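PDB 4R3U: 2-hydroxyisobutanoyl-CoA mutase large subunit from Aquincola tertiaricarbonis, which supplies the substrate-binding half of a cobalamin-dependent mutase that interconverts 2-hydroxyisobutyryl-CoA and (S)-3-hydroxybutyryl-CoA. Local coordinates for residues Phe177-Ile185 with Ile212-Ile223. Sequence-based numbering, arbitrary orientation.
Sequences FTINPSAWI and ILKEYMAQKEYI. With 3KK (S-{(3R,5R,9R)-1-[(2R,3S,4R,5R)-5-(6-amino-9H-purin-9-yl)-4-hydroxy-3-(phosphonooxy)tetrahydrofuran-2-yl]-3,5,9-trihydroxy-8,8-dimethyl-3,5-dioxido-10,14-dioxo-2,4,6-trioxa-11,15-diaza-3lambda~5~,5lambda~5~-diphosphaheptadecan-17-yl} 2-hydroxy-2-methylpropanethioate), chain F.
Ile212 opens the contact by laying its CD1 methyl against the ring of Pro181, 3.7 Å from CB; CG1 stands anti to the backbone N (chi1 -155°), which swings the methyl toward the proline. Lys214, its chain bent at chi2 and chi4, brings NZ to 2.6 Å from Asn180 OD1, standing well above the carbonyl plane instead of on a lone pair. The same ammonium forms a salt bridge with Glu215 OE2 and also bonds the backbone O of Asp211. Glu215 OE2 lies over the face of the Asn180 amide, 3.2 Å from Asn180 CG, on the side from which Lys214 NZ comes, too poorly angled to bond ND2. That oxygen takes Lys214 NZ on its anti side and Gln219 NE2, 2.8 Å away and nearly straight at 174°, on its syn lone pair, while OE1 accepts the backbone N of Glu221. With an alanine at Glu215, the buried Lys214 ammonium would probably lose its carboxylate, Glu221 N this acceptor, and the Gln219 amide some of its hold. Lys214, Glu215 and Gln219 belong to the short helix 213-219, after strand 206-208 of the TIM barrel, and face the loop at the C-terminal end of the neighbouring parallel strand 175-178, where the acyl-CoA binds. Gln219 reaches out, extended beyond CG, to set OE1 3.3 Å from 3KK C4; Thr178 sets CG2 3.4 Å from 3KK O1 of the thioester, while its OG1 bonds Asp128. Beyond the helix, Glu221 accepts Asn180 ND2 on the syn side of OE1 at 3.1 Å, tilted out of the carboxylate plane; Gln209 OE1 takes a second bond from that nitrogen. The backbone O of Glu221 sits against Pro181 CD. Ile223 then covers the proline with CG1 and CD1, both 3.6 Å from Pro181 CB.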
ATOM      1  N   PHE A 177     -16.087  -1.616 -22.536  1.00 23.56           N
ATOM      2  CA  PHE A 177     -16.951  -2.803 -22.530  1.00 22.62           C
ATOM      3  C   PHE A 177     -16.077  -4.062 -22.471  1.00 25.13           C
ATOM      4  O   PHE A 177     -15.261  -4.296 -23.374  1.00 25.61           O
ATOM      5  CB  PHE A 177     -17.836  -2.843 -23.786  1.00 24.21           C
ATOM      6  CG  PHE A 177     -18.965  -1.842 -23.886  1.00 25.41           C
ATOM      7  CD1 PHE A 177     -19.599  -1.359 -22.738  1.00 25.82           C
ATOM      8  CD2 PHE A 177     -19.433  -1.420 -25.130  1.00 27.37           C
ATOM      9  CE1 PHE A 177     -20.669  -0.469 -22.838  1.00 27.08           C
ATOM     10  CE2 PHE A 177     -20.512  -0.533 -25.234  1.00 29.46           C
ATOM     11  CZ  PHE A 177     -21.135  -0.080 -24.094  1.00 28.46           C
ATOM     12  N   THR A 178     -16.197  -4.847 -21.383  1.00 22.27           N
ATOM     13  CA  THR A 178     -15.443  -6.106 -21.250  1.00 21.57           C
ATOM     14  C   THR A 178     -16.244  -7.190 -21.995  1.00 26.55           C
ATOM     15  O   THR A 178     -16.871  -8.061 -21.382  1.00 26.81           O
ATOM     16  CB  THR A 178     -15.223  -6.449 -19.810  1.00 20.33           C
ATOM     17  OG1 THR A 178     -14.623  -5.333 -19.185  1.00 20.09           O
ATOM     18  CG2 THR A 178     -14.382  -7.687 -19.630  1.00 18.32           C
ATOM     19  N   ILE A 179     -16.236  -7.084 -23.319  1.00 23.23           N
ATOM     20  CA  ILE A 179     -16.996  -7.936 -24.198  1.00 23.54           C
ATOM     21  C   ILE A 179     -16.026  -8.587 -25.199  1.00 27.52           C
ATOM     22  O   ILE A 179     -15.054  -7.961 -25.604  1.00 27.62           O
ATOM     23  CB  ILE A 179     -18.183  -7.128 -24.829  1.00 26.75           C
ATOM     24  CG1 ILE A 179     -19.246  -8.049 -25.507  1.00 26.30           C
ATOM     25  CG2 ILE A 179     -17.695  -5.997 -25.747  1.00 27.53           C
ATOM     26  CD1 ILE A 179     -20.249  -8.676 -24.563  1.00 21.15           C
ATOM     27  N   ASN A 180     -16.237  -9.867 -25.501  1.00 23.28           N
ATOM     28  CA  ASN A 180     -15.302 -10.603 -26.337  1.00 23.71           C
ATOM     29  C   ASN A 180     -15.853 -11.253 -27.633  1.00 29.68           C
ATOM     30  O   ASN A 180     -15.854 -10.552 -28.646  1.00 30.08           O
ATOM     31  CB  ASN A 180     -14.392 -11.505 -25.489  1.00 18.23           C
ATOM     32  CG  ASN A 180     -13.572 -10.711 -24.507  1.00 25.77           C
ATOM     33  OD1 ASN A 180     -12.584 -10.097 -24.871  1.00 17.25           O
ATOM     34  ND2 ASN A 180     -13.986 -10.671 -23.240  1.00 22.18           N
ATOM     35  N   PRO A 181     -16.331 -12.533 -27.687  1.00 24.81           N
ATOM     36  CA  PRO A 181     -16.817 -13.058 -28.978  1.00 23.85           C
ATOM     37  C   PRO A 181     -17.991 -12.283 -29.597  1.00 28.79           C
ATOM     38  O   PRO A 181     -18.178 -12.322 -30.821  1.00 29.97           O
ATOM     39  CB  PRO A 181     -17.167 -14.518 -28.658  1.00 24.88           C
ATOM     40  CG  PRO A 181     -17.339 -14.577 -27.198  1.00 28.39           C
ATOM     41  CD  PRO A 181     -16.422 -13.561 -26.626  1.00 23.97           C
ATOM     42  N   SER A 182     -18.778 -11.588 -28.765  1.00 25.34           N
ATOM     43  CA  SER A 182     -19.928 -10.797 -29.215  1.00 26.91           C
ATOM     44  C   SER A 182     -19.622  -9.282 -29.117  1.00 34.02           C
ATOM     45  O   SER A 182     -20.544  -8.453 -29.103  1.00 35.26           O
ATOM     46  CB  SER A 182     -21.173 -11.163 -28.417  1.00 29.57           C
ATOM     47  OG  SER A 182     -20.939 -10.989 -27.029  1.00 37.25           O
ATOM     48  N   ALA A 183     -18.311  -8.929 -29.096  1.00 29.83           N
ATOM     49  CA  ALA A 183     -17.837  -7.550 -29.039  1.00 29.48           C
ATOM     50  C   ALA A 183     -18.339  -6.694 -30.190  1.00 35.55           C
ATOM     51  O   ALA A 183     -18.647  -5.511 -29.967  1.00 35.98           O
ATOM     52  CB  ALA A 183     -16.319  -7.512 -28.999  1.00 29.46           C
ATOM     53  N   TRP A 184     -18.409  -7.271 -31.423  1.00 31.66           N
ATOM     54  CA  TRP A 184     -18.827  -6.518 -32.603  1.00 32.30           C
ATOM     55  C   TRP A 184     -20.263  -6.021 -32.511  1.00 34.16           C
ATOM     56  O   TRP A 184     -20.554  -4.903 -32.951  1.00 34.87           O
ATOM     57  CB  TRP A 184     -18.494  -7.264 -33.905  1.00 32.92           C
ATOM     58  CG  TRP A 184     -19.606  -8.045 -34.562  1.00 35.43           C
ATOM     59  CD1 TRP A 184     -20.346  -7.661 -35.644  1.00 39.62           C
ATOM     60  CD2 TRP A 184     -20.035  -9.375 -34.233  1.00 35.30           C
ATOM     61  NE1 TRP A 184     -21.211  -8.668 -36.012  1.00 39.81           N
ATOM     62  CE2 TRP A 184     -21.047  -9.731 -35.158  1.00 41.16           C
ATOM     63  CE3 TRP A 184     -19.681 -10.300 -33.231  1.00 35.56           C
ATOM     64  CZ2 TRP A 184     -21.690 -10.986 -35.124  1.00 40.80           C
ATOM     65  CZ3 TRP A 184     -20.343 -11.523 -33.177  1.00 37.03           C
ATOM     66  CH2 TRP A 184     -21.316 -11.866 -34.124  1.00 39.05           C
ATOM     67  N   ILE A 185     -21.140  -6.837 -31.892  1.00 28.97           N
ATOM     68  CA  ILE A 185     -22.562  -6.540 -31.664  1.00 28.80           C
ATOM     69  C   ILE A 185     -22.668  -5.353 -30.685  1.00 33.01           C
ATOM     70  O   ILE A 185     -23.394  -4.404 -30.946  1.00 34.32           O
ATOM     71  CB  ILE A 185     -23.317  -7.828 -31.192  1.00 30.46           C
ATOM     72  CG1 ILE A 185     -23.448  -8.824 -32.353  1.00 30.57           C
ATOM     73  CG2 ILE A 185     -24.687  -7.498 -30.560  1.00 30.13           C
ATOM     74  CD1 ILE A 185     -23.730 -10.147 -31.951  1.00 30.97           C
ATOM     75  N   ILE A 212      -9.969 -12.263 -29.109  1.00 23.60           N
ATOM     76  CA  ILE A 212     -10.433 -13.654 -29.089  1.00 23.03           C
ATOM     77  C   ILE A 212      -9.321 -14.691 -28.880  1.00 25.94           C
ATOM     78  O   ILE A 212      -9.565 -15.735 -28.292  1.00 27.17           O
ATOM     79  CB  ILE A 212     -11.358 -13.958 -30.285  1.00 26.84           C
ATOM     80  CG1 ILE A 212     -12.308 -15.120 -29.993  1.00 26.49           C
ATOM     81  CG2 ILE A 212     -10.577 -14.133 -31.610  1.00 30.06           C
ATOM     82  CD1 ILE A 212     -13.475 -14.776 -29.123  1.00 26.12           C
ATOM     83  N   LEU A 213      -8.107 -14.398 -29.312  1.00 22.01           N
ATOM     84  CA  LEU A 213      -6.990 -15.332 -29.153  1.00 21.11           C
ATOM     85  C   LEU A 213      -6.742 -15.692 -27.684  1.00 27.73           C
ATOM     86  O   LEU A 213      -6.581 -16.875 -27.350  1.00 29.94           O
ATOM     87  CB  LEU A 213      -5.729 -14.846 -29.918  1.00 20.24           C
ATOM     88  CG  LEU A 213      -5.917 -14.655 -31.479  1.00 22.99           C
ATOM     89  CD1 LEU A 213      -4.745 -13.976 -32.117  1.00 23.10           C
ATOM     90  CD2 LEU A 213      -6.212 -15.948 -32.193  1.00 20.78           C
ATOM     91  N   LYS A 214      -6.884 -14.703 -26.797  1.00 23.11           N
ATOM     92  CA  LYS A 214      -6.703 -14.902 -25.371  1.00 22.50           C
ATOM     93  C   LYS A 214      -7.870 -15.654 -24.750  1.00 28.18           C
ATOM     94  O   LYS A 214      -7.737 -16.172 -23.651  1.00 28.20           O
ATOM     95  CB  LYS A 214      -6.406 -13.558 -24.664  1.00 24.72           C
ATOM     96  CG  LYS A 214      -7.543 -12.559 -24.628  1.00 21.03           C
ATOM     97  CD  LYS A 214      -8.367 -12.622 -23.356  1.00 12.27           C
ATOM     98  CE  LYS A 214      -9.262 -11.406 -23.274  1.00 22.47           C
ATOM     99  NZ  LYS A 214     -10.422 -11.448 -24.225  1.00 14.37           N
ATOM    100  N   GLU A 215      -9.028 -15.693 -25.445  1.00 26.18           N
ATOM    101  CA  GLU A 215     -10.233 -16.424 -25.019  1.00 24.65           C
ATOM    102  C   GLU A 215      -9.994 -17.920 -25.187  1.00 28.14           C
ATOM    103  O   GLU A 215     -10.289 -18.686 -24.278  1.00 27.79           O
ATOM    104  CB  GLU A 215     -11.458 -15.966 -25.825  1.00 25.52           C
ATOM    105  CG  GLU A 215     -11.942 -14.554 -25.463  1.00 26.70           C
ATOM    106  CD  GLU A 215     -12.296 -14.357 -24.004  1.00 24.92           C
ATOM    107  OE1 GLU A 215     -12.764 -15.326 -23.375  1.00 28.46           O
ATOM    108  OE2 GLU A 215     -12.011 -13.272 -23.458  1.00 36.78           O
ATOM    109  N   TYR A 216      -9.386 -18.325 -26.324  1.00 24.16           N
ATOM    110  CA  TYR A 216      -9.036 -19.733 -26.563  1.00 24.04           C
ATOM    111  C   TYR A 216      -7.937 -20.182 -25.598  1.00 28.09           C
ATOM    112  O   TYR A 216      -7.970 -21.294 -25.071  1.00 28.89           O
ATOM    113  CB  TYR A 216      -8.613 -19.964 -28.027  1.00 24.81           C
ATOM    114  CG  TYR A 216      -9.713 -19.666 -29.021  1.00 25.00           C
ATOM    115  CD1 TYR A 216     -10.850 -20.467 -29.097  1.00 26.31           C
ATOM    116  CD2 TYR A 216      -9.612 -18.594 -29.901  1.00 25.45           C
ATOM    117  CE1 TYR A 216     -11.880 -20.178 -29.996  1.00 28.13           C
ATOM    118  CE2 TYR A 216     -10.630 -18.303 -30.812  1.00 26.44           C
ATOM    119  CZ  TYR A 216     -11.769 -19.090 -30.848  1.00 31.07           C
ATOM    120  OH  TYR A 216     -12.780 -18.794 -31.735  1.00 26.66           O
ATOM    121  N   MET A 217      -6.981 -19.284 -25.361  1.00 23.65           N
ATOM    122  CA  MET A 217      -5.827 -19.452 -24.502  1.00 20.97           C
ATOM    123  C   MET A 217      -6.229 -19.468 -23.010  1.00 24.73           C
ATOM    124  O   MET A 217      -5.741 -20.316 -22.248  1.00 25.94           O
ATOM    125  CB  MET A 217      -4.883 -18.249 -24.718  1.00 21.62           C
ATOM    126  CG  MET A 217      -3.966 -18.344 -25.881  1.00 24.29           C
ATOM    127  SD  MET A 217      -2.671 -17.090 -25.655  1.00 26.91           S
ATOM    128  CE  MET A 217      -1.944 -17.130 -27.265  1.00 25.58           C
ATOM    129  N   ALA A 218      -7.049 -18.490 -22.577  1.00 19.51           N
ATOM    130  CA  ALA A 218      -7.339 -18.300 -21.154  1.00 19.32           C
ATOM    131  C   ALA A 218      -8.748 -17.964 -20.686  1.00 22.45           C
ATOM    132  O   ALA A 218      -9.154 -18.546 -19.705  1.00 20.68           O
ATOM    133  CB  ALA A 218      -6.350 -17.298 -20.559  1.00 19.62           C
ATOM    134  N   GLN A 219      -9.435 -16.951 -21.252  1.00 20.91           N
ATOM    135  CA  GLN A 219     -10.721 -16.554 -20.668  1.00 20.72           C
ATOM    136  C   GLN A 219     -11.938 -17.459 -20.954  1.00 25.70           C
ATOM    137  O   GLN A 219     -12.898 -17.489 -20.171  1.00 23.18           O
ATOM    138  CB  GLN A 219     -10.984 -15.050 -20.791  1.00 21.57           C
ATOM    139  CG  GLN A 219     -12.285 -14.626 -20.098  1.00 19.12           C
ATOM    140  CD  GLN A 219     -12.368 -13.179 -19.803  1.00 27.31           C
ATOM    141  OE1 GLN A 219     -12.545 -12.810 -18.656  1.00 22.00           O
ATOM    142  NE2 GLN A 219     -12.252 -12.329 -20.832  1.00 17.11           N
ATOM    143  N   LYS A 220     -11.842 -18.253 -22.035  1.00 24.57           N
ATOM    144  CA  LYS A 220     -12.808 -19.278 -22.441  1.00 23.46           C
ATOM    145  C   LYS A 220     -14.215 -18.787 -22.887  1.00 26.18           C
ATOM    146  O   LYS A 220     -15.211 -19.521 -22.781  1.00 25.03           O
ATOM    147  CB  LYS A 220     -12.837 -20.424 -21.412  1.00 24.28           C
ATOM    148  CG  LYS A 220     -11.457 -20.896 -20.953  1.00 29.35           C
ATOM    149  CD  LYS A 220     -10.625 -21.539 -22.064  1.00 29.35           C
ATOM    150  CE  LYS A 220      -9.279 -21.978 -21.580  1.00 30.91           C
ATOM    151  NZ  LYS A 220      -9.225 -23.443 -21.413  1.00 42.78           N
ATOM    152  N   GLU A 221     -14.268 -17.566 -23.450  1.00 22.33           N
ATOM    153  CA  GLU A 221     -15.500 -17.006 -24.007  1.00 22.93           C
ATOM    154  C   GLU A 221     -15.370 -17.059 -25.514  1.00 29.84           C
ATOM    155  O   GLU A 221     -14.611 -16.302 -26.094  1.00 31.58           O
ATOM    156  CB  GLU A 221     -15.750 -15.560 -23.535  1.00 23.19           C
ATOM    157  CG  GLU A 221     -15.729 -15.393 -22.025  1.00 26.20           C
ATOM    158  CD  GLU A 221     -15.711 -13.968 -21.532  1.00 34.30           C
ATOM    159  OE1 GLU A 221     -15.736 -13.039 -22.372  1.00 18.22           O
ATOM    160  OE2 GLU A 221     -15.644 -13.776 -20.296  1.00 33.23           O
ATOM    161  N   TYR A 222     -16.044 -18.001 -26.144  1.00 27.15           N
ATOM    162  CA  TYR A 222     -15.994 -18.166 -27.599  1.00 27.00           C
ATOM    163  C   TYR A 222     -17.316 -18.679 -28.138  1.00 31.96           C
ATOM    164  O   TYR A 222     -18.089 -19.305 -27.406  1.00 32.78           O
ATOM    165  CB  TYR A 222     -14.821 -19.066 -28.041  1.00 27.50           C
ATOM    166  CG  TYR A 222     -14.499 -20.224 -27.126  1.00 27.59           C
ATOM    167  CD1 TYR A 222     -15.429 -21.236 -26.894  1.00 30.19           C
ATOM    168  CD2 TYR A 222     -13.259 -20.324 -26.509  1.00 27.40           C
ATOM    169  CE1 TYR A 222     -15.135 -22.311 -26.058  1.00 30.06           C
ATOM    170  CE2 TYR A 222     -12.956 -21.392 -25.664  1.00 28.80           C
ATOM    171  CZ  TYR A 222     -13.890 -22.394 -25.457  1.00 34.54           C
ATOM    172  OH  TYR A 222     -13.604 -23.457 -24.633  1.00 33.67           O
ATOM    173  N   ILE A 223     -17.594 -18.380 -29.404  1.00 27.85           N
ATOM    174  CA  ILE A 223     -18.817 -18.790 -30.073  1.00 26.89           C
ATOM    175  C   ILE A 223     -18.449 -19.642 -31.288  1.00 32.34           C
ATOM    176  O   ILE A 223     -18.831 -20.793 -31.369  1.00 34.84           O
ATOM    177  CB  ILE A 223     -19.728 -17.563 -30.445  1.00 29.22           C
ATOM    178  CG1 ILE A 223     -20.029 -16.660 -29.220  1.00 28.57           C
ATOM    179  CG2 ILE A 223     -21.033 -18.042 -31.089  1.00 29.35           C
ATOM    180  CD1 ILE A 223     -20.605 -15.262 -29.495  1.00 24.76           C
TER
HETATM  181  C4  3KK F 802     -13.244 -10.122 -16.866  0.50  6.91           C
HETATM  182  C3  3KK F 802     -12.525  -8.938 -16.227  0.50 12.48           C
HETATM  183  C2  3KK F 802     -11.403  -9.430 -15.316  0.50 14.70           C
HETATM  184  O3  3KK F 802     -13.477  -8.233 -15.450  0.50 11.40           O
HETATM  185  C1  3KK F 802     -11.939  -7.976 -17.270  0.50 19.36           C
HETATM  186  O1  3KK F 802     -11.377  -8.373 -18.293  0.50 19.20           O
HETATM  187  S1P 3KK F 802     -12.154  -6.280 -16.845  0.50 26.37           S
HETATM  188  C2P 3KK F 802     -11.420  -5.401 -18.254  0.50 22.78           C
HETATM  189  C3P 3KK F 802     -11.772  -3.936 -18.193  0.50 22.35           C
HETATM  190  N4P 3KK F 802     -11.083  -3.263 -19.286  0.50 20.57           N
HETATM  191  C5P 3KK F 802     -10.801  -1.957 -19.255  0.50 21.79           C
HETATM  192  O5P 3KK F 802     -11.102  -1.200 -18.327  0.50 21.65           O
HETATM  193  C6P 3KK F 802     -10.057  -1.477 -20.505  0.50 24.04           C
HETATM  194  C7P 3KK F 802      -9.861   0.032 -20.517  0.50 26.92           C
HETATM  195  N8P 3KK F 802      -9.059   0.428 -21.681  0.50 28.88           N
HETATM  196  C9P 3KK F 802      -8.915   1.720 -22.016  0.50 28.49           C
HETATM  197  O9P 3KK F 802      -9.463   2.631 -21.394  0.50 29.02           O
HETATM  198  CAP 3KK F 802      -8.107   2.003 -23.316  0.50 27.59           C
HETATM  199  OAP 3KK F 802      -8.348   1.007 -24.332  0.50 27.43           O
HETATM  200  CBP 3KK F 802      -6.599   2.387 -23.131  0.50 27.99           C
HETATM  201  CDP 3KK F 802      -6.013   2.860 -24.470  0.50 26.17           C
HETATM  202  CEP 3KK F 802      -5.767   1.193 -22.651  0.50 28.00           C
HETATM  203  CCP 3KK F 802      -6.437   3.559 -22.141  0.50 29.25           C
HETATM  204  O6A 3KK F 802      -7.299   4.634 -22.556  0.50 28.82           O
HETATM  205  P2A 3KK F 802      -7.744   5.843 -21.637  0.50 29.74           P
HETATM  206  O4A 3KK F 802      -8.105   5.347 -20.301  0.50 28.43           O
HETATM  207  O5A 3KK F 802      -8.746   6.628 -22.399  0.50 33.02           O
HETATM  208  O3A 3KK F 802      -6.338   6.644 -21.502  0.50 33.55           O
HETATM  209  P1A 3KK F 802      -5.519   7.433 -22.687  0.50 33.76           P
HETATM  210  O1A 3KK F 802      -5.942   7.017 -24.051  0.50 34.58           O
HETATM  211  O2A 3KK F 802      -4.089   7.357 -22.346  0.50 32.48           O
HETATM  212  O5B 3KK F 802      -6.047   8.931 -22.325  0.50 33.39           O
HETATM  213  C5B 3KK F 802      -7.219   9.533 -22.918  0.50 34.44           C
HETATM  214  C4B 3KK F 802      -6.823  10.791 -23.712  0.50 36.96           C
HETATM  215  O4B 3KK F 802      -5.924  11.654 -22.952  0.50 38.51           O
HETATM  216  C3B 3KK F 802      -6.090  10.422 -24.998  0.50 38.73           C
HETATM  217  O3B 3KK F 802      -6.498  11.353 -26.030  0.50 44.84           O
HETATM  218  P3B 3KK F 802      -7.405  10.931 -27.298  0.50 43.89           P
HETATM  219  O8A 3KK F 802      -6.570   9.903 -27.959  0.50 39.49           O
HETATM  220  O7A 3KK F 802      -8.655  10.456 -26.671  0.50 45.33           O
HETATM  221  O9A 3KK F 802      -7.527  12.219 -28.024  0.50 47.76           O
HETATM  222  C2B 3KK F 802      -4.628  10.619 -24.639  0.50 35.54           C
HETATM  223  O2B 3KK F 802      -3.826  10.906 -25.791  0.50 35.58           O
HETATM  224  C1B 3KK F 802      -4.690  11.798 -23.689  0.50 38.06           C
HETATM  225  N9A 3KK F 802      -3.553  11.813 -22.722  0.50 42.50           N
HETATM  226  C8A 3KK F 802      -3.256  10.935 -21.766  0.50 42.80           C
HETATM  227  N7A 3KK F 802      -2.150  11.347 -21.152  0.50 44.40           N
HETATM  228  C5A 3KK F 802      -1.765  12.500 -21.709  0.50 46.16           C
HETATM  229  C4A 3KK F 802      -2.648  12.791 -22.685  0.50 45.41           C
HETATM  230  N3A 3KK F 802      -2.525  13.915 -23.440  0.50 44.89           N
HETATM  231  C2A 3KK F 802      -1.465  14.820 -23.204  0.50 45.91           C
HETATM  232  N1A 3KK F 802      -0.561  14.473 -22.162  0.50 46.88           N
HETATM  233  C6A 3KK F 802      -0.727  13.329 -21.464  0.50 45.41           C
HETATM  234  N6A 3KK F 802       0.117  12.991 -20.488  0.50 43.70           N